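Local atomic coordinates of probable sugar kinase (Clostridium perfringens, PDB entry 3KZH), a protein that probably transfers a phosphate group to a sugar as a pfkB-family (ribokinase-like) carbohydrate kinase. Residues A25-R28 and S32-G35; D87-E92 and T124-S129; H191-L196 and N212-L217. One frame throughout, in Å; residues are numbered along the deposited sequence.

Overall arrangement
From the N terminus, contact 1 comes first: A25-R28 and S32-G35 close a short turn between strands 16-23 and 32-42, at the far end of the four-stranded sheet that meets the second subunit. Contact 2 spans more chain, bringing D87-E92, with its short strand 89-90, against helix 124-129; strands 98-103 and 109-115 of the four-stranded sheet lie within that loop. Contact 3 then packs helix 190-197 against helix 204-217 beside the large sheet, near bound glucose. The three follow in series, without nesting or crossing. Contacts 1 and 3 lie on opposite sides of the chain's centre, their centres about 48 Å apart.

Contact 1: residues A25-R28 and S32-G35; sequences ASYR and STPG
The ring of Y27 is met by the hydroxyl of T33: OG1 stands 3.6 Å from CD1, approaching the ring obliquely, and the two side chains cross at about a right angle. A chi1 of 179° sets the ring beside the carbonyl carbon of Y27, where CD1 meets T33 OG1, and its OH is hydrogen-bonded to S111 OG of the second subunit. The other flat group, the guanidinium of R28, has a water over the centre of one face, 4.2 Å above the plane. That same water joins the two segments. It donates to S26 O at 2.6 Å and is also hydrogen-bonded to T33 OG1, at 3.0 Å. T33 divides its two branches between different tasks: OG1 reaches the water and Y27, while CG2 packs on the peptide backbone, 3.5 Å from A25 O and a little farther from S26 O. Its chi1 of -47° sets OG1 beside the backbone N and turns CG2 to the carbonyls. Farther along the strand, the apolar part of the contact is A25 CB against the rim of the P34 ring, 3.6 Å from CG, with CD slightly more distant. No direct hydrogen bond links the two segments. Backbone bonding of P34 with K24 ties the strand to the start of the turn, and Y27 N is held by E105 OE1. S32, T33 and P34 also pair in parallel with a strand of the second subunit, continuing the sheet across the interface. The chemistry is therefore that of a surface turn joined by one water bridge, a methyl against two carbonyl oxygens and a single apolar pair, with its tyrosine hydroxyl committed to the dimer.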
loop_
_atom_site.group_PDB
_atom_site.type_symbol
_atom_site.label_atom_id
_atom_site.label_comp_id
_atom_site.label_asym_id
_atom_site.label_seq_id
_atom_site.Cartn_x
_atom_site.Cartn_y
_atom_site.Cartn_z
ATOM N N ALA A 25 -21.768 5.073 -2.281
ATOM C CA ALA A 25 -23.086 5.061 -1.656
ATOM C C ALA A 25 -23.088 6.235 -0.690
ATOM O O ALA A 25 -22.010 6.746 -0.347
ATOM C CB ALA A 25 -23.320 3.780 -0.891
ATOM N N SER A 26 -24.282 6.635 -0.237
ATOM C CA SER A 26 -24.447 7.747 0.705
ATOM C C SER A 26 -23.650 7.562 1.990
ATOM O O SER A 26 -23.800 6.552 2.679
ATOM C CB SER A 26 -25.926 7.970 1.041
ATOM O OG SER A 26 -26.622 8.532 -0.060
ATOM N N TYR A 27 -22.757 8.518 2.260
ATOM C CA TYR A 27 -21.907 8.489 3.452
ATOM C C TYR A 27 -22.685 8.798 4.733
ATOM O O TYR A 27 -23.589 9.639 4.751
ATOM C CB TYR A 27 -20.705 9.449 3.302
ATOM C CG TYR A 27 -19.786 9.494 4.513
ATOM C CD1 TYR A 27 -18.899 8.434 4.780
ATOM C CD2 TYR A 27 -19.887 10.539 5.466
ATOM C CE1 TYR A 27 -18.134 8.398 5.975
ATOM C CE2 TYR A 27 -19.138 10.512 6.667
ATOM C CZ TYR A 27 -18.263 9.440 6.910
ATOM O OH TYR A 27 -17.524 9.406 8.068
ATOM N N ARG A 28 -22.318 8.072 5.784
ATOM C CA ARG A 28 -22.880 8.194 7.121
ATOM C C ARG A 28 -21.695 7.910 8.041
ATOM O O ARG A 28 -20.881 7.030 7.738
ATOM C CB ARG A 28 -23.966 7.129 7.404
ATOM C CG ARG A 28 -25.297 7.265 6.655
ATOM C CD ARG A 28 -26.434 6.493 7.345
ATOM N NE ARG A 28 -26.159 5.063 7.537
ATOM C CZ ARG A 28 -26.433 4.105 6.651
ATOM N NH1 ARG A 28 -26.993 4.403 5.484
ATOM N NH2 ARG A 28 -26.146 2.841 6.934
ATOM N N SER A 32 -19.844 1.655 7.949
ATOM C CA SER A 32 -19.038 1.105 6.859
ATOM C C SER A 32 -19.735 1.409 5.522
ATOM O O SER A 32 -20.799 0.855 5.230
ATOM C CB SER A 32 -18.871 -0.408 7.067
ATOM O OG SER A 32 -18.155 -1.017 6.009
ATOM N N THR A 33 -19.153 2.327 4.749
ATOM C CA THR A 33 -19.697 2.742 3.451
ATOM C C THR A 33 -18.994 2.016 2.290
ATOM O O THR A 33 -17.773 1.899 2.296
ATOM C CB THR A 33 -19.502 4.281 3.226
ATOM O OG1 THR A 33 -19.897 5.003 4.399
ATOM C CG2 THR A 33 -20.328 4.780 2.045
ATOM N N PRO A 34 -19.753 1.472 1.308
ATOM C CA PRO A 34 -19.058 0.800 0.200
ATOM C C PRO A 34 -18.384 1.830 -0.714
ATOM O O PRO A 34 -18.945 2.904 -0.969
ATOM C CB PRO A 34 -20.183 0.035 -0.505
ATOM C CG PRO A 34 -21.387 0.820 -0.187
ATOM C CD PRO A 34 -21.193 1.167 1.258
ATOM N N GLY A 35 -17.156 1.534 -1.126
ATOM C CA GLY A 35 -16.445 2.469 -1.971
ATOM C C GLY A 35 -15.261 1.957 -2.758
ATOM O O GLY A 35 -15.075 0.753 -2.925
HETATM O O HOH W 1 -22.924 4.809 4.402
#

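Contact 2: residues D87-E92 and T124-S129; sequences DSMVIE and TDFIDS
F126, on the first turn of helix 124-129, makes every close contact with D87-E92. CG is anti to the backbone N (chi1 -169°), which extends the ring from the helix toward the other segment. There its outer end meets D87, S88 and M89. CZ is 3.5 Å from D87 O, which lies at the ring edge near its plane; S88 O approaches the same carbon obliquely. Over one face, nearer the rim than the centre, sits CB of the selenomethionine M89, in a CH-pi contact 4.0 Å from the F126 centroid. M89 SE stands higher above the ring, 5.0 Å from the F126 centroid, a longer Met-aromatic contact. I127 points elsewhere, onto helices 147-157 and 131-135, where it meets L153 and F134 among others. D128 OD1 is hydrogen-bonded to Y152 OH of helix 147-157. S129 OG lies over the opposite face of the F126 ring and donates to F126 O at 2.8 Å, bonding the hydroxyl back to its own helix. On the opposing side, M89 pairs through its backbone with S63 and L65, so F126 joins helix 124-129 to the small parallel sheet of strands 64-65 and 89-90.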
loop_
_atom_site.group_PDB
_atom_site.type_symbol
_atom_site.label_atom_id
_atom_site.label_comp_id
_atom_site.label_asym_id
_atom_site.label_seq_id
_atom_site.Cartn_x
_atom_site.Cartn_y
_atom_site.Cartn_z
ATOM N N ASP A 87 20.468 6.539 -0.787
ATOM C CA ASP A 87 20.955 7.409 0.274
ATOM C C ASP A 87 19.901 8.049 1.173
ATOM O O ASP A 87 20.220 8.957 1.945
ATOM C CB ASP A 87 21.878 8.481 -0.325
ATOM C CG ASP A 87 23.030 7.883 -1.106
ATOM O OD1 ASP A 87 23.863 7.193 -0.492
ATOM O OD2 ASP A 87 23.091 8.082 -2.339
ATOM N N SER A 88 18.670 7.537 1.123
ATOM C CA SER A 88 17.560 8.067 1.925
ATOM C C SER A 88 17.612 7.680 3.401
ATOM O O SER A 88 18.334 6.751 3.797
ATOM C CB SER A 88 16.205 7.610 1.364
ATOM O OG SER A 88 16.009 8.034 0.033
HETATM N N MSE A 89 16.837 8.403 4.209
HETATM C CA MSE A 89 16.737 8.124 5.640
HETATM C C MSE A 89 15.615 7.138 5.914
HETATM O O MSE A 89 14.478 7.360 5.505
HETATM C CB MSE A 89 16.513 9.408 6.462
HETATM C CG MSE A 89 16.338 9.165 7.989
HETATM SE SE MSE A 89 16.100 10.771 8.991
HETATM C CE MSE A 89 14.209 10.877 8.933
ATOM N N VAL A 90 15.963 6.033 6.562
ATOM C CA VAL A 90 14.993 5.015 6.934
ATOM C C VAL A 90 14.858 5.013 8.465
ATOM O O VAL A 90 15.855 4.912 9.182
ATOM C CB VAL A 90 15.368 3.592 6.360
ATOM C CG1 VAL A 90 15.462 3.642 4.837
ATOM C CG2 VAL A 90 16.692 3.061 6.940
ATOM N N ILE A 91 13.634 5.214 8.955
ATOM C CA ILE A 91 13.368 5.231 10.395
ATOM C C ILE A 91 12.823 3.893 10.872
ATOM O O ILE A 91 11.710 3.500 10.514
ATOM C CB ILE A 91 12.362 6.344 10.806
ATOM C CG1 ILE A 91 12.787 7.689 10.236
ATOM C CG2 ILE A 91 12.287 6.463 12.349
ATOM C CD1 ILE A 91 11.780 8.763 10.440
ATOM N N GLU A 92 13.605 3.227 11.722
ATOM C CA GLU A 92 13.235 1.940 12.301
ATOM C C GLU A 92 12.053 2.099 13.256
ATOM O O GLU A 92 12.110 2.890 14.210
ATOM C CB GLU A 92 14.436 1.326 13.018
ATOM C CG GLU A 92 15.449 0.682 12.072
ATOM C CD GLU A 92 15.292 -0.837 11.952
ATOM O OE1 GLU A 92 16.330 -1.534 11.986
ATOM O OE2 GLU A 92 14.145 -1.334 11.831
ATOM N N THR A 124 20.884 17.215 11.198
ATOM C CA THR A 124 22.205 17.584 10.688
ATOM C C THR A 124 23.224 16.445 10.638
ATOM O O THR A 124 24.084 16.428 9.755
ATOM C CB THR A 124 22.791 18.764 11.480
ATOM O OG1 THR A 124 22.820 18.442 12.879
ATOM C CG2 THR A 124 21.944 20.015 11.264
ATOM N N ASP A 125 23.101 15.486 11.558
ATOM C CA ASP A 125 23.994 14.316 11.617
ATOM C C ASP A 125 23.869 13.444 10.370
ATOM O O ASP A 125 24.874 12.930 9.858
ATOM C CB ASP A 125 23.705 13.466 12.858
ATOM C CG ASP A 125 24.527 13.881 14.057
ATOM O OD1 ASP A 125 24.711 15.098 14.283
ATOM O OD2 ASP A 125 24.990 12.976 14.785
ATOM N N PHE A 126 22.635 13.319 9.870
ATOM C CA PHE A 126 22.365 12.546 8.671
ATOM C C PHE A 126 22.884 13.305 7.439
ATOM O O PHE A 126 23.477 12.672 6.553
ATOM C CB PHE A 126 20.871 12.175 8.567
ATOM C CG PHE A 126 20.571 11.154 7.497
ATOM C CD1 PHE A 126 20.771 9.783 7.752
ATOM C CD2 PHE A 126 20.202 11.556 6.195
ATOM C CE1 PHE A 126 20.614 8.819 6.722
ATOM C CE2 PHE A 126 20.042 10.608 5.152
ATOM C CZ PHE A 126 20.257 9.237 5.422
ATOM N N ILE A 127 22.693 14.638 7.396
ATOM C CA ILE A 127 23.193 15.464 6.274
ATOM C C ILE A 127 24.709 15.293 6.194
ATOM O O ILE A 127 25.232 15.012 5.122
ATOM C CB ILE A 127 22.872 17.004 6.412
ATOM C CG1 ILE A 127 21.427 17.310 6.046
ATOM C CG2 ILE A 127 23.629 17.802 5.375
ATOM C CD1 ILE A 127 20.796 18.440 6.824
ATOM N N ASP A 128 25.375 15.396 7.350
ATOM C CA ASP A 128 26.831 15.253 7.466
ATOM C C ASP A 128 27.353 13.899 6.993
ATOM O O ASP A 128 28.414 13.837 6.376
ATOM C CB ASP A 128 27.293 15.484 8.909
ATOM C CG ASP A 128 27.107 16.921 9.374
ATOM O OD1 ASP A 128 27.146 17.847 8.533
ATOM O OD2 ASP A 128 26.916 17.118 10.595
ATOM N N SER A 129 26.585 12.833 7.238
ATOM C CA SER A 129 26.985 11.483 6.836
ATOM C C SER A 129 26.908 11.297 5.331
ATOM O O SER A 129 27.657 10.509 4.754
ATOM C CB SER A 129 26.147 10.406 7.565
ATOM O OG SER A 129 24.814 10.288 7.077
#

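Contact 3: residues H191-L196 and N212-L217; sequences HEAEIL and NYFLGL. With BGC (beta-D-glucopyranose), chain C.
Apolar packing between the helices centres on the ring of F214, which enters beside A193 and L196. L196 CB lies 3.8 Å from F214 CE1, oblique to the ring, while A193 CB is more distant, 4.5 Å from F214 CE2. With CG anti to its carbonyl carbon (chi1 -67°), F214 directs its ring end across to the other helix. This reach matters because the short helical segments come no closer than 11.7 Å between axes and cross at 52°. F214 also touches V222 and A193 touches I224, both of strand 221-225, so the helix pair rests against the large sheet.

Ring edges facing backbone carbonyls form a second group. A193 O lies near the plane of the F214 ring, 3.6 Å from CZ. L196 O stands in the plane of the Y213 ring, off CE2, while L217 CG covers part of one face of that ring from one turn later.

The polar contacts differ in kind. A water donates to L196 O at 3.0 Å and makes a slightly longer hydrogen bond with Y213 OH. Within helix 190-197, H191 ND1 donates to E194 OE2 at 2.8 Å; the bond is bent, 136° at the hydrogen, with the carboxylate oxygen well out of the imidazole plane. E194 OE1 accepts from I201 N, giving both carboxylate oxygens partners.

E192 takes no part in this packing; its extended side chain carries the carboxylate into the sugar pocket, where OE2 lies 3.3 Å from glucose O1, a long approach with unsettled hydrogen bonding. Glucose is also hydrogen-bonded to D166 OD1 and V168 O, and N189 OD1 accepts from E192 N. The helices are thus held by ring packing and one water, without a direct hydrogen bond, while E192 offers the sugar a carboxylate, consistent with a polar pocket wall.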
loop_
_atom_site.group_PDB
_atom_site.type_symbol
_atom_site.label_atom_id
_atom_site.label_comp_id
_atom_site.label_asym_id
_atom_site.label_seq_id
_atom_site.Cartn_x
_atom_site.Cartn_y
_atom_site.Cartn_z
ATOM N N HIS A 191 2.567 35.068 -8.361
ATOM C CA HIS A 191 2.350 35.439 -6.959
ATOM C C HIS A 191 3.520 35.134 -6.018
ATOM O O HIS A 191 3.849 35.958 -5.175
ATOM C CB HIS A 191 1.042 34.835 -6.424
ATOM C CG HIS A 191 0.446 35.601 -5.280
ATOM N ND1 HIS A 191 0.111 36.937 -5.373
ATOM C CD2 HIS A 191 0.158 35.232 -4.011
ATOM C CE1 HIS A 191 -0.352 37.356 -4.209
ATOM N NE2 HIS A 191 -0.333 36.342 -3.364
ATOM N N GLU A 192 4.175 33.988 -6.205
ATOM C CA GLU A 192 5.328 33.594 -5.379
ATOM C C GLU A 192 6.524 34.514 -5.645
ATOM O O GLU A 192 7.316 34.777 -4.743
ATOM C CB GLU A 192 5.727 32.139 -5.640
ATOM C CG GLU A 192 4.723 31.086 -5.198
ATOM C CD GLU A 192 4.982 29.696 -5.787
ATOM O OE1 GLU A 192 6.037 29.464 -6.418
ATOM O OE2 GLU A 192 4.108 28.823 -5.632
ATOM N N ALA A 193 6.616 35.024 -6.877
ATOM C CA ALA A 193 7.682 35.946 -7.292
ATOM C C ALA A 193 7.463 37.339 -6.708
ATOM O O ALA A 193 8.426 38.062 -6.465
ATOM C CB ALA A 193 7.756 36.023 -8.808
ATOM N N GLU A 194 6.194 37.699 -6.487
ATOM C CA GLU A 194 5.816 38.983 -5.895
ATOM C C GLU A 194 6.219 39.018 -4.426
ATOM O O GLU A 194 6.738 40.028 -3.939
ATOM C CB GLU A 194 4.308 39.209 -6.007
ATOM C CG GLU A 194 3.829 39.378 -7.425
ATOM C CD GLU A 194 2.339 39.563 -7.537
ATOM O OE1 GLU A 194 1.921 40.530 -8.211
ATOM O OE2 GLU A 194 1.588 38.741 -6.967
ATOM N N ILE A 195 6.034 37.875 -3.759
ATOM C CA ILE A 195 6.362 37.698 -2.347
ATOM C C ILE A 195 7.877 37.767 -2.158
ATOM O O ILE A 195 8.362 38.493 -1.281
ATOM C CB ILE A 195 5.839 36.328 -1.790
ATOM C CG1 ILE A 195 4.342 36.133 -2.075
ATOM C CG2 ILE A 195 6.096 36.221 -0.303
ATOM C CD1 ILE A 195 3.397 37.182 -1.506
ATOM N N LEU A 196 8.602 37.061 -3.029
ATOM C CA LEU A 196 10.062 37.005 -2.996
ATOM C C LEU A 196 10.756 38.317 -3.400
ATOM O O LEU A 196 11.842 38.628 -2.897
ATOM C CB LEU A 196 10.571 35.849 -3.862
ATOM C CG LEU A 196 10.254 34.390 -3.527
ATOM C CD1 LEU A 196 10.710 33.526 -4.675
ATOM C CD2 LEU A 196 10.891 33.946 -2.226
ATOM N N ASN A 212 15.585 40.742 -12.679
ATOM C CA ASN A 212 16.860 41.478 -12.594
ATOM C C ASN A 212 17.314 41.651 -11.146
ATOM O O ASN A 212 18.508 41.621 -10.856
ATOM C CB ASN A 212 16.766 42.856 -13.261
ATOM C CG ASN A 212 17.040 42.814 -14.761
ATOM O OD1 ASN A 212 17.719 41.911 -15.274
ATOM N ND2 ASN A 212 16.524 43.814 -15.472
ATOM N N TYR A 213 16.341 41.798 -10.247
ATOM C CA TYR A 213 16.574 41.933 -8.813
ATOM C C TYR A 213 17.091 40.597 -8.249
ATOM O O TYR A 213 18.018 40.587 -7.431
ATOM C CB TYR A 213 15.269 42.385 -8.123
ATOM C CG TYR A 213 15.234 42.226 -6.616
ATOM C CD1 TYR A 213 16.010 43.055 -5.776
ATOM C CD2 TYR A 213 14.462 41.203 -6.022
ATOM C CE1 TYR A 213 16.020 42.861 -4.367
ATOM C CE2 TYR A 213 14.466 41.000 -4.620
ATOM C CZ TYR A 213 15.245 41.830 -3.804
ATOM O OH TYR A 213 15.259 41.623 -2.448
ATOM N N PHE A 214 16.497 39.487 -8.697
ATOM C CA PHE A 214 16.902 38.147 -8.263
ATOM C C PHE A 214 18.326 37.842 -8.711
ATOM O O PHE A 214 19.104 37.282 -7.941
ATOM C CB PHE A 214 15.945 37.072 -8.788
ATOM C CG PHE A 214 14.549 37.136 -8.213
ATOM C CD1 PHE A 214 14.335 37.341 -6.836
ATOM C CD2 PHE A 214 13.433 36.964 -9.059
ATOM C CE1 PHE A 214 13.019 37.375 -6.302
ATOM C CE2 PHE A 214 12.109 36.998 -8.546
ATOM C CZ PHE A 214 11.903 37.203 -7.159
ATOM N N LEU A 215 18.678 38.291 -9.919
ATOM C CA LEU A 215 20.025 38.114 -10.475
ATOM C C LEU A 215 21.041 38.958 -9.700
ATOM O O LEU A 215 22.225 38.610 -9.639
ATOM C CB LEU A 215 20.069 38.509 -11.956
ATOM C CG LEU A 215 19.195 37.783 -12.983
ATOM C CD1 LEU A 215 19.188 38.581 -14.265
ATOM C CD2 LEU A 215 19.645 36.357 -13.215
ATOM N N GLY A 216 20.543 40.046 -9.097
ATOM C CA GLY A 216 21.354 40.962 -8.303
ATOM C C GLY A 216 21.730 40.358 -6.965
ATOM O O GLY A 216 22.846 40.566 -6.475
ATOM N N LEU A 217 20.805 39.575 -6.407
ATOM C CA LEU A 217 20.982 38.872 -5.139
ATOM C C LEU A 217 22.024 37.745 -5.241
ATOM O O LEU A 217 22.544 37.271 -4.226
ATOM C CB LEU A 217 19.647 38.280 -4.681
ATOM C CG LEU A 217 18.469 39.186 -4.308
ATOM C CD1 LEU A 217 17.273 38.313 -3.972
ATOM C CD2 LEU A 217 18.803 40.109 -3.122
HETATM C C2 BGC C . 3.532 26.140 -7.648
HETATM C C3 BGC C . 2.904 25.711 -9.009
HETATM C C4 BGC C . 3.812 26.439 -10.088
HETATM C C5 BGC C . 5.342 26.030 -9.976
HETATM C C6 BGC C . 6.247 26.691 -10.934
HETATM C C1 BGC C . 4.976 25.646 -7.608
HETATM O O1 BGC C . 5.474 25.959 -6.514
HETATM O O2 BGC C . 2.884 25.582 -6.711
HETATM O O3 BGC C . 1.728 26.225 -8.976
HETATM O O4 BGC C . 3.329 26.150 -11.279
HETATM O O5 BGC C . 5.806 26.296 -8.673
HETATM O O HOH W 2 14.440 38.647 -1.490
#